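Local coordinates for protein diaminopropionate ammonia-lyase (Escherichia coli, PDB 4D9I) that catalyses the pyridoxal-phosphate-dependent alpha,beta-elimination of both L- and D-diaminopropionate to pyruvate and ammonia, working as a homodimer, at residues Arg33-His36 / Gln37-Gly41; Arg150-Ala153 / Ile154-Leu157; Arg386-Trp390 / Glu391-Ala395. All blocks are in the same frame, centred on the assembly; numbering follows the deposited sequence.

The three contacts follow one another along the chain and do not touch. Interaction 1 is the exit from helix 26-36 into the loop that leads to strand 47-49, an outermost strand of the mixed sheet. Interaction 2 lies on helix 148-155, which packs on the four-stranded parallel sheet. Its centre is about 23 Å from that of interaction 1. Interaction 3 is the exit from helix 382-389, with its centre about 25 Å from that of interaction 2 and about 36 Å from that of interaction 1. Only interaction 3 touches the second subunit. Interaction 2 belongs to the parallel-sheet part of this fold type II enzyme, and interaction 3 to its dimer interface.

Interaction 1: Arg33-His36 / Gln37-Gly41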
# COMPACT_ATOMS: atom_id res chain seq x y z
N ARG B 33 -31.68 -8.09 -7.44
CA ARG B 33 -30.77 -7.58 -8.47
C ARG B 33 -31.49 -6.84 -9.61
O ARG B 33 -31.02 -5.80 -10.08
CB ARG B 33 -29.88 -8.68 -9.04
CG ARG B 33 -28.83 -8.12 -9.99
CD ARG B 33 -27.77 -9.13 -10.35
NE ARG B 33 -26.82 -8.54 -11.27
CZ ARG B 33 -25.85 -9.20 -11.88
NH1 ARG B 33 -25.69 -10.51 -11.65
NH2 ARG B 33 -25.04 -8.56 -12.71
N GLN B 34 -32.61 -7.40 -10.06
CA GLN B 34 -33.50 -6.76 -11.03
C GLN B 34 -33.90 -5.35 -10.59
O GLN B 34 -33.95 -4.42 -11.41
CB GLN B 34 -34.76 -7.59 -11.22
CG GLN B 34 -34.59 -8.89 -11.99
CD GLN B 34 -35.90 -9.68 -12.04
OE1 GLN B 34 -36.86 -9.27 -12.70
NE2 GLN B 34 -35.94 -10.82 -11.34
N PHE B 35 -34.17 -5.21 -9.29
CA PHE B 35 -34.48 -3.92 -8.67
C PHE B 35 -33.27 -2.99 -8.74
O PHE B 35 -33.39 -1.87 -9.23
CB PHE B 35 -34.93 -4.11 -7.21
CG PHE B 35 -34.92 -2.84 -6.41
CD1 PHE B 35 -35.98 -1.95 -6.49
CD2 PHE B 35 -33.85 -2.55 -5.56
CE1 PHE B 35 -35.97 -0.78 -5.76
CE2 PHE B 35 -33.84 -1.37 -4.82
CZ PHE B 35 -34.91 -0.49 -4.92
N HIS B 36 -32.13 -3.47 -8.25
CA HIS B 36 -30.87 -2.68 -8.26
C HIS B 36 -30.43 -2.21 -9.62
O HIS B 36 -29.89 -1.11 -9.74
CB HIS B 36 -29.74 -3.45 -7.60
CG HIS B 36 -29.95 -3.69 -6.13
ND1 HIS B 36 -29.81 -4.90 -5.56
CD2 HIS B 36 -30.32 -2.82 -5.11
CE1 HIS B 36 -30.06 -4.81 -4.25
NE2 HIS B 36 -30.37 -3.53 -3.98
N GLN B 37 -30.68 -3.02 -10.64
CA GLN B 37 -30.34 -2.70 -12.04
C GLN B 37 -31.12 -1.48 -12.59
O GLN B 37 -30.78 -0.92 -13.65
CB GLN B 37 -30.62 -3.94 -12.90
CG GLN B 37 -30.68 -3.68 -14.40
CD GLN B 37 -31.86 -4.34 -15.08
OE1 GLN B 37 -33.03 -4.05 -14.77
NE2 GLN B 37 -31.57 -5.23 -16.04
N LYS B 38 -32.16 -1.06 -11.87
CA LYS B 38 -32.99 0.07 -12.33
C LYS B 38 -32.55 1.38 -11.70
O LYS B 38 -33.12 2.44 -11.99
CB LYS B 38 -34.47 -0.19 -12.04
CG LYS B 38 -35.01 -1.48 -12.64
CD LYS B 38 -36.43 -1.74 -12.17
CE LYS B 38 -37.00 -2.98 -12.84
NZ LYS B 38 -38.16 -3.51 -12.08
N ILE B 39 -31.55 1.31 -10.84
CA ILE B 39 -31.07 2.50 -10.13
C ILE B 39 -29.93 3.14 -10.91
O ILE B 39 -29.04 2.43 -11.39
CB ILE B 39 -30.56 2.13 -8.71
CG1 ILE B 39 -31.67 1.49 -7.87
CG2 ILE B 39 -29.96 3.35 -8.02
CD1 ILE B 39 -31.16 0.76 -6.64
N ALA B 40 -29.97 4.46 -11.04
CA ALA B 40 -28.91 5.23 -11.70
C ALA B 40 -27.54 4.92 -11.08
O ALA B 40 -27.38 4.97 -9.86
CB ALA B 40 -29.19 6.72 -11.62
N GLY B 41 -26.58 4.58 -11.92
CA GLY B 41 -25.23 4.30 -11.47
C GLY B 41 -24.94 2.83 -11.18
O GLY B 41 -23.81 2.50 -10.78
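Lys-38 lies back along the last turn of helix 26-36, alongside the carbonyl oxygen of Gln-34. Lys-38 CG is 3.4 Å from Gln-34 O, and CD and CE run on past the same oxygen. The first torsion sets CG beside the backbone N (chi1 -56°), and the chain is extended beyond it. Gln-37 turns the other way. With CG opposite the backbone N (chi1 165°), the bent chain brings Gln-37 OE1 to 3.5 Å from Gln-34 O, without a hydrogen bond. Ile-39 supplies the apolar part. Ile-39 CD1 is 3.9 Å from Phe-35 CE2 and approaches that ring obliquely. At the edge of the His-36 ring, near its plane, Ile-39 CD1 is 4.0 Å from His-36 CD2.

Three backbone bonds set these side chains. Gln-37 N donates to Arg-33 O at 2.9 Å, a regular helical bond. Lys-38 N then donates to Phe-35 O at 3.0 Å, and Ile-39 N to His-36 O at 3.1 Å. Both of these reach back three residues.

Further out, His-36 is held at both ring nitrogens, ND1 by Thr-208 OG1 and NE2 by Leu-79 O. Arg-33 forms salt bridges with Asp-211 and Glu-215, and Lys-38 NZ bonds to Leu-100 O. With an alanine in place of Lys-38, Leu-100 O would probably lose this partner and the Gln-34 carbonyl its aliphatic cover. The tightening from four-residue to three-residue bonds, closed by a type I beta turn from His-36 to Ile-39, is typical of a helix C-terminus passing into a loop.

Interaction 2: Arg150-Ala153 / Ile154-Leu157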
# COMPACT_ATOMS: atom_id res chain seq x y z
N ARG B 150 -18.03 10.05 9.06
CA ARG B 150 -19.19 9.21 8.80
C ARG B 150 -20.49 9.97 9.12
O ARG B 150 -21.49 9.84 8.40
CB ARG B 150 -19.09 7.89 9.57
CG ARG B 150 -17.95 6.99 9.12
CD ARG B 150 -17.90 5.72 9.94
NE ARG B 150 -17.01 4.76 9.31
CZ ARG B 150 -15.94 4.20 9.88
NH1 ARG B 150 -15.60 4.47 11.13
NH2 ARG B 150 -15.22 3.34 9.17
N VAL B 151 -20.46 10.77 10.19
CA VAL B 151 -21.55 11.69 10.54
C VAL B 151 -21.82 12.60 9.36
O VAL B 151 -22.95 12.71 8.88
CB VAL B 151 -21.18 12.53 11.80
CG1 VAL B 151 -22.22 13.61 12.05
CG2 VAL B 151 -21.01 11.63 13.01
N ASP B 152 -20.75 13.23 8.88
CA ASP B 152 -20.83 14.17 7.77
C ASP B 152 -21.34 13.53 6.47
O ASP B 152 -22.09 14.16 5.73
CB ASP B 152 -19.48 14.89 7.59
CG ASP B 152 -19.21 15.90 8.72
OD1 ASP B 152 -20.14 16.20 9.49
OD2 ASP B 152 -18.06 16.40 8.85
N ALA B 153 -20.97 12.27 6.22
CA ALA B 153 -21.46 11.54 5.03
C ALA B 153 -22.98 11.45 5.05
O ALA B 153 -23.64 11.57 4.03
CB ALA B 153 -20.86 10.13 4.96
N ILE B 154 -23.53 11.24 6.23
CA ILE B 154 -24.98 11.16 6.40
C ILE B 154 -25.66 12.53 6.27
O ILE B 154 -26.64 12.68 5.53
CB ILE B 154 -25.32 10.41 7.69
CG1 ILE B 154 -24.97 8.91 7.48
CG2 ILE B 154 -26.79 10.59 8.06
CD1 ILE B 154 -24.68 8.14 8.75
N LEU B 155 -25.12 13.53 6.97
CA LEU B 155 -25.59 14.92 6.85
C LEU B 155 -25.59 15.42 5.41
O LEU B 155 -26.51 16.12 4.99
CB LEU B 155 -24.73 15.84 7.71
CG LEU B 155 -24.91 15.83 9.23
CD1 LEU B 155 -23.89 16.79 9.82
CD2 LEU B 155 -26.32 16.25 9.65
N ASN B 156 -24.56 15.05 4.65
CA ASN B 156 -24.45 15.44 3.25
C ASN B 156 -25.53 14.82 2.36
O ASN B 156 -25.74 15.29 1.24
CB ASN B 156 -23.03 15.17 2.72
CG ASN B 156 -22.03 16.17 3.28
OD1 ASN B 156 -22.42 17.17 3.87
ND2 ASN B 156 -20.74 15.90 3.11
N LEU B 157 -26.21 13.79 2.88
CA LEU B 157 -27.35 13.16 2.20
C LEU B 157 -28.73 13.72 2.64
O LEU B 157 -29.79 13.12 2.38
CB LEU B 157 -27.31 11.64 2.39
CG LEU B 157 -26.15 10.90 1.71
CD1 LEU B 157 -26.10 9.43 2.12
CD2 LEU B 157 -26.22 11.06 0.20
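Helix 148-155 is the crossover helix of a beta-alpha-beta unit, and here Val-151 and Leu-155 meet one turn apart on it. Their side chains touch lightly, with Val-151 CG1 4.2 Å from Leu-155 CD1. Leu-155 CD1 is also 3.8 Å from Asp-152 OD1, and the Asp-152 and Leu-155 side chains cross at a slant. Leu-155 N donates to Val-151 O at 3.0 Å. Asn-156 N donates to Asp-152 O at 2.8 Å. The side chain of Asn-156 folds back over that oxygen, because CG sits beside its own backbone N (chi1 -73°). Asn-156 CG comes within 3.2 Å of Asp-152 O, but the amide makes no hydrogen bond to it. Beyond this, Leu-157 CG rests 3.5 Å from Ala-153 O.

Val-151 and Ile-154 are buried against strands 137-142 and 160-163, while Leu-157 packs on helix 122-133. Arg-150 reaches away to Thr-380 OG1, with its side chain about 6 Å from that of Asp-120, the probable proton acceptor for the L-isomer. An apolar helix face laid on neighbouring parallel strands is characteristic of an alpha/beta crossover.

Interaction 3: Arg386-Trp390 / Glu391-Ala395; sequences REVVW and EGKHA
Glu-387 and Glu-391 lie side by side on one face of the helix end, pointing the same way. This is the tight part of the contact. Glu-391 OE2 is 3.4 Å from Glu-387 CG, and the two carboxylate planes are turned 66° apart. Glu-387 OE2 and Glu-391 OE2 are 4.5 Å apart, a like-charge pair probably eased by other partners. Glu-387 OE2 forms a salt bridge with Lys-383 NZ and a hydrogen bond with the backbone N of Ser-2 of the second subunit, whose hydroxyl bonds to Glu-391 OE1.

Trp-390 is also buried. Arg-386 CD stands 3.7 Å above the plane of the Trp-390 ring, over its centre. Trp-390 NE1 bonds to Asn-326 O of the second subunit. Arg-386 O accepts from both Trp-390 N and Glu-391 N, the latter at 3.3 Å.

The more open side is formed by Lys-393 and the exposed His-394. Lys-393 bends at chi3 (80°), which brings NZ back to Glu-387 OE1 at 2.7 Å. This salt bridge uses the anti side of the carboxylate, 20° out of its plane, and NZ has a second bond to His-384 ND1. Apolar contact is thin here, with Val-388 CG2 4.3 Å from Lys-393 CE.

Lys-393 N closes the turn by donating to Glu-387 O at 3.0 Å, while Gly-392 N bonds weakly to Val-388 O. Gly-392 has a positive phi, which by itself favours glycine. This is a C-terminal helix capping turn with glycine at the positive-phi position, its Lys-393 N to Glu-387 O bond one residue wider than in a Schellman motif, set at the dimer interface.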
# COMPACT_ATOMS: atom_id res chain seq x y z
N ARG B 386 -5.57 5.76 6.56
CA ARG B 386 -4.20 6.21 6.30
C ARG B 386 -3.29 5.98 7.52
O ARG B 386 -2.10 5.65 7.36
CB ARG B 386 -4.18 7.66 5.82
CG ARG B 386 -4.79 7.86 4.43
CD ARG B 386 -4.19 6.90 3.40
NE ARG B 386 -4.98 6.88 2.17
CZ ARG B 386 -4.57 6.33 1.03
NH1 ARG B 386 -3.37 5.76 0.94
NH2 ARG B 386 -5.37 6.35 -0.04
N GLU B 387 -3.84 6.13 8.72
CA GLU B 387 -3.10 5.76 9.93
C GLU B 387 -2.65 4.28 9.89
O GLU B 387 -1.51 3.96 10.26
CB GLU B 387 -3.91 6.10 11.20
CG GLU B 387 -3.87 7.57 11.53
CD GLU B 387 -4.96 8.04 12.49
OE1 GLU B 387 -5.85 7.26 12.88
OE2 GLU B 387 -4.94 9.22 12.83
N VAL B 388 -3.52 3.40 9.40
CA VAL B 388 -3.15 1.98 9.26
C VAL B 388 -2.12 1.75 8.14
O VAL B 388 -1.07 1.13 8.37
CB VAL B 388 -4.39 1.07 9.05
CG1 VAL B 388 -3.98 -0.39 8.78
CG2 VAL B 388 -5.33 1.13 10.26
N VAL B 389 -2.42 2.21 6.93
CA VAL B 389 -1.62 1.80 5.75
C VAL B 389 -0.32 2.60 5.63
O VAL B 389 0.69 2.08 5.13
CB VAL B 389 -2.43 1.78 4.42
CG1 VAL B 389 -3.66 0.88 4.56
CG2 VAL B 389 -2.83 3.17 3.95
N TRP B 390 -0.35 3.85 6.10
CA TRP B 390 0.85 4.71 6.09
C TRP B 390 1.59 4.77 7.40
O TRP B 390 2.82 4.64 7.43
CB TRP B 390 0.48 6.14 5.69
CG TRP B 390 0.05 6.34 4.25
CD1 TRP B 390 0.07 5.42 3.21
CD2 TRP B 390 -0.43 7.59 3.64
NE1 TRP B 390 -0.37 5.99 2.04
CE2 TRP B 390 -0.68 7.29 2.23
CE3 TRP B 390 -0.68 8.88 4.11
CZ2 TRP B 390 -1.15 8.26 1.34
CZ3 TRP B 390 -1.16 9.84 3.20
CH2 TRP B 390 -1.39 9.54 1.86
N GLU B 391 0.88 4.98 8.50
CA GLU B 391 1.54 5.19 9.81
C GLU B 391 1.91 3.86 10.46
O GLU B 391 2.71 3.81 11.39
CB GLU B 391 0.67 6.05 10.74
CG GLU B 391 0.41 7.45 10.20
CD GLU B 391 -0.42 8.32 11.12
OE1 GLU B 391 -0.44 8.10 12.35
OE2 GLU B 391 -1.04 9.27 10.61
N GLY B 392 1.31 2.79 9.96
CA GLY B 392 1.51 1.47 10.54
C GLY B 392 0.81 1.29 11.89
O GLY B 392 1.17 0.41 12.66
N LYS B 393 -0.17 2.14 12.18
CA LYS B 393 -1.09 1.91 13.30
C LYS B 393 -1.62 0.46 13.30
O LYS B 393 -1.91 -0.11 12.24
CB LYS B 393 -2.27 2.89 13.27
CG LYS B 393 -3.10 2.92 14.55
CD LYS B 393 -4.14 4.04 14.57
CE LYS B 393 -5.38 3.65 13.76
NZ LYS B 393 -6.42 4.73 13.70
N HIS B 394 -1.74 -0.12 14.50
CA HIS B 394 -2.21 -1.51 14.67
C HIS B 394 -1.28 -2.46 13.94
O HIS B 394 -1.71 -3.36 13.21
CB HIS B 394 -3.68 -1.71 14.23
CG HIS B 394 -4.68 -0.83 14.99
ND1 HIS B 394 -4.58 -0.58 16.31
CD2 HIS B 394 -5.82 -0.15 14.54
CE1 HIS B 394 -5.59 0.23 16.69
NE2 HIS B 394 -6.36 0.49 15.61
N ALA B 395 0.01 -2.23 14.14
CA ALA B 395 1.04 -3.06 13.53
C ALA B 395 0.98 -4.47 14.09
O ALA B 395 0.39 -4.71 15.15
CB ALA B 395 2.42 -2.46 13.73